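Local structure of E3 SUMO-protein ligase SIZ1 (Saccharomyces cerevisiae, 3I2D) at residues L229-T232 / L233-D236; H174-P177 / Y178-N182. The protein acts as an E3 ligase that mediates attachment of SUMO to septins and to PCNA. All blocks are in the same frame, centred on the assembly; numbering follows the deposited sequence.

Interaction 1 (L229-T232 / L233-D236); sequences LKKT and LRED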
loop_
_atom_site.group_PDB
_atom_site.type_symbol
_atom_site.label_atom_id
_atom_site.label_comp_id
_atom_site.label_asym_id
_atom_site.label_seq_id
_atom_site.Cartn_x
_atom_site.Cartn_y
_atom_site.Cartn_z
ATOM N N LEU A 229 -16.200 -26.722 2.350
ATOM C CA LEU A 229 -15.540 -28.005 2.554
ATOM C C LEU A 229 -16.380 -29.171 2.025
ATOM O O LEU A 229 -15.842 -30.199 1.616
ATOM C CB LEU A 229 -15.242 -28.209 4.040
ATOM C CG LEU A 229 -14.621 -29.560 4.388
ATOM C CD1 LEU A 229 -13.217 -29.652 3.833
ATOM C CD2 LEU A 229 -14.594 -29.724 5.874
ATOM N N LYS A 230 -17.701 -29.015 2.049
ATOM C CA LYS A 230 -18.598 -30.055 1.553
ATOM C C LYS A 230 -18.740 -29.943 0.034
ATOM O O LYS A 230 -18.737 -30.957 -0.666
ATOM C CB LYS A 230 -19.967 -29.950 2.227
ATOM C CG LYS A 230 -19.977 -30.444 3.670
ATOM C CD LYS A 230 -21.284 -30.081 4.370
ATOM C CE LYS A 230 -21.365 -30.673 5.777
ATOM N NZ LYS A 230 -21.487 -32.157 5.734
ATOM N N LYS A 231 -18.861 -28.716 -0.471
ATOM C CA LYS A 231 -18.963 -28.494 -1.914
ATOM C C LYS A 231 -17.690 -29.056 -2.540
ATOM O O LYS A 231 -17.720 -29.681 -3.595
ATOM C CB LYS A 231 -19.076 -26.997 -2.228
ATOM C CG LYS A 231 -19.057 -26.646 -3.716
ATOM C CD LYS A 231 -19.216 -25.139 -3.943
ATOM C CE LYS A 231 -20.558 -24.621 -3.390
ATOM N NZ LYS A 231 -20.758 -23.136 -3.524
ATOM N N THR A 232 -16.569 -28.830 -1.871
ATOM C CA THR A 232 -15.291 -29.326 -2.344
ATOM C C THR A 232 -15.295 -30.857 -2.384
ATOM O O THR A 232 -15.265 -31.456 -3.462
ATOM C CB THR A 232 -14.156 -28.826 -1.423
ATOM O OG1 THR A 232 -13.997 -27.416 -1.600
ATOM C CG2 THR A 232 -12.841 -29.521 -1.734
ATOM N N LEU A 233 -15.351 -31.479 -1.208
ATOM C CA LEU A 233 -15.336 -32.935 -1.091
ATOM C C LEU A 233 -16.319 -33.695 -1.971
ATOM O O LEU A 233 -16.227 -34.921 -2.071
ATOM C CB LEU A 233 -15.545 -33.357 0.367
ATOM C CG LEU A 233 -14.353 -33.139 1.300
ATOM C CD1 LEU A 233 -14.681 -33.672 2.682
ATOM C CD2 LEU A 233 -13.126 -33.843 0.737
ATOM N N ARG A 234 -17.257 -32.992 -2.603
ATOM C CA ARG A 234 -18.217 -33.668 -3.471
ATOM C C ARG A 234 -17.581 -34.101 -4.795
ATOM O O ARG A 234 -17.620 -35.286 -5.144
ATOM C CB ARG A 234 -19.439 -32.785 -3.735
ATOM C CG ARG A 234 -20.453 -32.795 -2.597
ATOM C CD ARG A 234 -21.853 -32.452 -3.100
ATOM N NE ARG A 234 -21.934 -31.112 -3.676
ATOM C CZ ARG A 234 -22.133 -30.001 -2.972
ATOM N NH1 ARG A 234 -22.280 -30.060 -1.652
ATOM N NH2 ARG A 234 -22.181 -28.828 -3.589
ATOM N N GLU A 235 -16.993 -33.155 -5.527
ATOM C CA GLU A 235 -16.341 -33.491 -6.793
ATOM C C GLU A 235 -15.162 -34.421 -6.538
ATOM O O GLU A 235 -14.080 -33.971 -6.147
ATOM C CB GLU A 235 -15.849 -32.233 -7.514
ATOM C CG GLU A 235 -16.947 -31.436 -8.193
ATOM C CD GLU A 235 -17.724 -30.565 -7.227
ATOM O OE1 GLU A 235 -17.243 -29.454 -6.912
ATOM O OE2 GLU A 235 -18.811 -30.995 -6.781
ATOM N N ASP A 236 -15.382 -35.717 -6.755
ATOM C CA ASP A 236 -14.349 -36.728 -6.545
ATOM C C ASP A 236 -14.140 -37.599 -7.787
ATOM O O ASP A 236 -14.471 -37.194 -8.904
ATOM C CB ASP A 236 -14.719 -37.614 -5.345
ATOM C CG ASP A 236 -13.804 -37.394 -4.145
ATOM O OD1 ASP A 236 -13.783 -36.265 -3.598
ATOM O OD2 ASP A 236 -13.105 -38.354 -3.751
#
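The carbonyl oxygen of Leu229 takes the amide of Leu233 in an i-to-i+4 bond, N to O 3.1 Å, with an N-H...O angle of 164°. The amide nitrogen lies well above the Leu229 carbonyl plane, 43° out of it, and the side chain of Leu233 folds back over the same oxygen, bringing its CG within 3.3 Å of Leu229 O. Beyond the backbone the two leucines meet by their CD1 methyls, 4.4 Å apart, and Leu229 continues this apolar patch onto Leu271. These residues lie toward the C-terminal end of helix 222-234, at the edge of the predicted SP-RING-type zinc finger, and the regular bonding weakens here. The amide of Arg234 is shared between two carbonyls, neither bond strong: 3.2 Å from its N to Lys230 O and 3.5 Å to Lys231 O. Thr232 turns its hydroxyl back along the helix to the carbonyl of Tyr228. On the outer surface the Arg234 chain bends at chi3 (-62°), which carries the guanidinium back over the helix so that one of its faces rests on Lys231 CA, offset toward the rim of the group. Arg234 NH2 lies 3.8 Å from Lys231 CG, so the arginine meets the aliphatic part of the lysine, while the two like charges stay apart, with Lys231 NZ 5.9 Å from Arg234 NH2.

Interaction 2 (H174-P177 / Y178-N182); sequences HLKP and YTQQN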
loop_
_atom_site.group_PDB
_atom_site.type_symbol
_atom_site.label_atom_id
_atom_site.label_comp_id
_atom_site.label_asym_id
_atom_site.label_seq_id
_atom_site.Cartn_x
_atom_site.Cartn_y
_atom_site.Cartn_z
ATOM N N HIS A 174 16.087 15.417 5.666
ATOM C CA HIS A 174 16.962 16.504 5.220
ATOM C C HIS A 174 16.369 17.888 5.409
ATOM O O HIS A 174 16.886 18.870 4.874
ATOM C CB HIS A 174 17.332 16.307 3.750
ATOM C CG HIS A 174 17.881 14.951 3.460
ATOM N ND1 HIS A 174 19.118 14.543 3.910
ATOM C CD2 HIS A 174 17.327 13.877 2.851
ATOM C CE1 HIS A 174 19.298 13.273 3.596
ATOM N NE2 HIS A 174 18.226 12.844 2.956
ATOM N N LEU A 175 15.275 17.973 6.155
ATOM C CA LEU A 175 14.672 19.271 6.416
ATOM C C LEU A 175 15.614 20.018 7.361
ATOM O O LEU A 175 16.370 19.389 8.114
ATOM C CB LEU A 175 13.304 19.113 7.089
ATOM C CG LEU A 175 12.105 18.729 6.224
ATOM C CD1 LEU A 175 10.901 18.517 7.120
ATOM C CD2 LEU A 175 11.818 19.821 5.202
ATOM N N LYS A 176 15.588 21.348 7.305
ATOM C CA LYS A 176 16.418 22.158 8.189
ATOM C C LYS A 176 15.604 22.423 9.464
ATOM O O LYS A 176 14.407 22.123 9.506
ATOM C CB LYS A 176 16.804 23.470 7.502
ATOM C CG LYS A 176 17.973 23.343 6.531
ATOM C CD LYS A 176 18.302 24.690 5.882
ATOM C CE LYS A 176 19.528 24.603 4.976
ATOM N NZ LYS A 176 20.709 24.082 5.714
ATOM N N PRO A 177 16.244 22.967 10.524
ATOM C CA PRO A 177 15.576 23.263 11.803
ATOM C C PRO A 177 14.414 24.265 11.771
ATOM O O PRO A 177 14.501 25.320 11.146
ATOM C CB PRO A 177 16.729 23.737 12.686
ATOM C CG PRO A 177 17.904 22.941 12.163
ATOM C CD PRO A 177 17.711 23.089 10.667
ATOM N N TYR A 178 13.333 23.905 12.459
ATOM C CA TYR A 178 12.102 24.698 12.578
ATOM C C TYR A 178 12.047 26.012 11.795
ATOM O O TYR A 178 11.412 26.086 10.739
ATOM C CB TYR A 178 11.820 24.988 14.058
ATOM C CG TYR A 178 10.452 25.578 14.312
ATOM C CD1 TYR A 178 9.296 24.822 14.097
ATOM C CD2 TYR A 178 10.309 26.897 14.738
ATOM C CE1 TYR A 178 8.027 25.367 14.300
ATOM C CE2 TYR A 178 9.044 27.456 14.943
ATOM C CZ TYR A 178 7.911 26.685 14.720
ATOM O OH TYR A 178 6.666 27.236 14.902
ATOM N N THR A 179 12.685 27.048 12.348
ATOM C CA THR A 179 12.744 28.384 11.737
ATOM C C THR A 179 13.981 28.497 10.844
ATOM O O THR A 179 15.034 28.976 11.273
ATOM C CB THR A 179 12.834 29.515 12.805
ATOM O OG1 THR A 179 13.913 29.237 13.712
ATOM C CG2 THR A 179 11.523 29.651 13.567
ATOM N N GLN A 180 13.842 28.051 9.604
ATOM C CA GLN A 180 14.930 28.084 8.644
ATOM C C GLN A 180 14.387 27.520 7.337
ATOM O O GLN A 180 13.954 26.368 7.270
ATOM C CB GLN A 180 16.102 27.244 9.156
ATOM C CG GLN A 180 17.369 27.356 8.335
ATOM C CD GLN A 180 18.556 26.699 9.021
ATOM O OE1 GLN A 180 19.627 26.535 8.427
ATOM N NE2 GLN A 180 18.372 26.321 10.282
ATOM N N GLN A 181 14.395 28.360 6.308
ATOM C CA GLN A 181 13.900 27.998 4.990
ATOM C C GLN A 181 14.507 26.716 4.430
ATOM O O GLN A 181 15.687 26.416 4.645
ATOM C CB GLN A 181 14.146 29.148 4.019
ATOM C CG GLN A 181 13.924 28.778 2.578
ATOM C CD GLN A 181 14.493 29.809 1.634
ATOM O OE1 GLN A 181 14.025 30.944 1.594
ATOM N NE2 GLN A 181 15.516 29.424 0.870
ATOM N N ASN A 182 13.675 25.967 3.713
ATOM C CA ASN A 182 14.073 24.714 3.090
ATOM C C ASN A 182 14.084 24.901 1.590
ATOM O O ASN A 182 13.317 25.698 1.047
ATOM C CB ASN A 182 13.082 23.604 3.435
ATOM C CG ASN A 182 13.289 23.050 4.821
ATOM O OD1 ASN A 182 14.330 22.451 5.121
ATOM N ND2 ASN A 182 12.297 23.242 5.682
#
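Over one face of the Asn182 carboxamide lies the CD2 methyl of Leu175, 3.5 Å from Asn182 ND2, the two side chains crossing at about a right angle. In the plane of the same group, Asn182 OD1 offers a lone pair to Lys176 N at 2.8 Å, with an N-H...O angle of 162°. Asn148 ND2 gives this oxygen a second hydrogen bond. Asn182 thereby closes the loop between strands 169-170 and 182-191 of the PINIT domain, where it opens the second strand and bonds through its backbone to Phe100 of neighbouring strand 93-100. Leu175 packs further on Phe100 and on Leu110 of helix 104-111. A second flat group, the amide of Gln180, reaches back across the loop, with CG anti to the backbone N (chi1 -172°) and the chain extended beyond it. Lys176 CD and Pro177 CD stand on the same side of this amide plane, the first offset toward OE1, the second toward NE2. Gln180 OE1 is 3.4 Å from Lys176 CD and 3.8 Å from Lys176 NZ. Lys176 CD also touches Gln181 O, at 3.4 Å. The proline and glutamine side chains run alongside, pointing the same way, with Gln180 NE2 3.3 Å from Pro177 CD.

The two contacts sit on opposite sides of the chain's centre, their nearest atoms about 52 Å apart, and share no structural element. Both are local and lie at the surface, each with one buried residue: Leu229 in interaction 1, Asn182 in interaction 2. Residues 229-236 lie near the zinc site, the side chain of Thr232 being about 13 Å from the zinc ion, whereas residues 174-182 lie in a PINIT loop away from the annotated sites. Their chemistry follows the local fold: the helix gives interaction 1 backbone-to-backbone bonds, with Arg234 lying back on its outside, while interaction 2, lacking a helical pattern, relies on a side-chain-to-backbone bond.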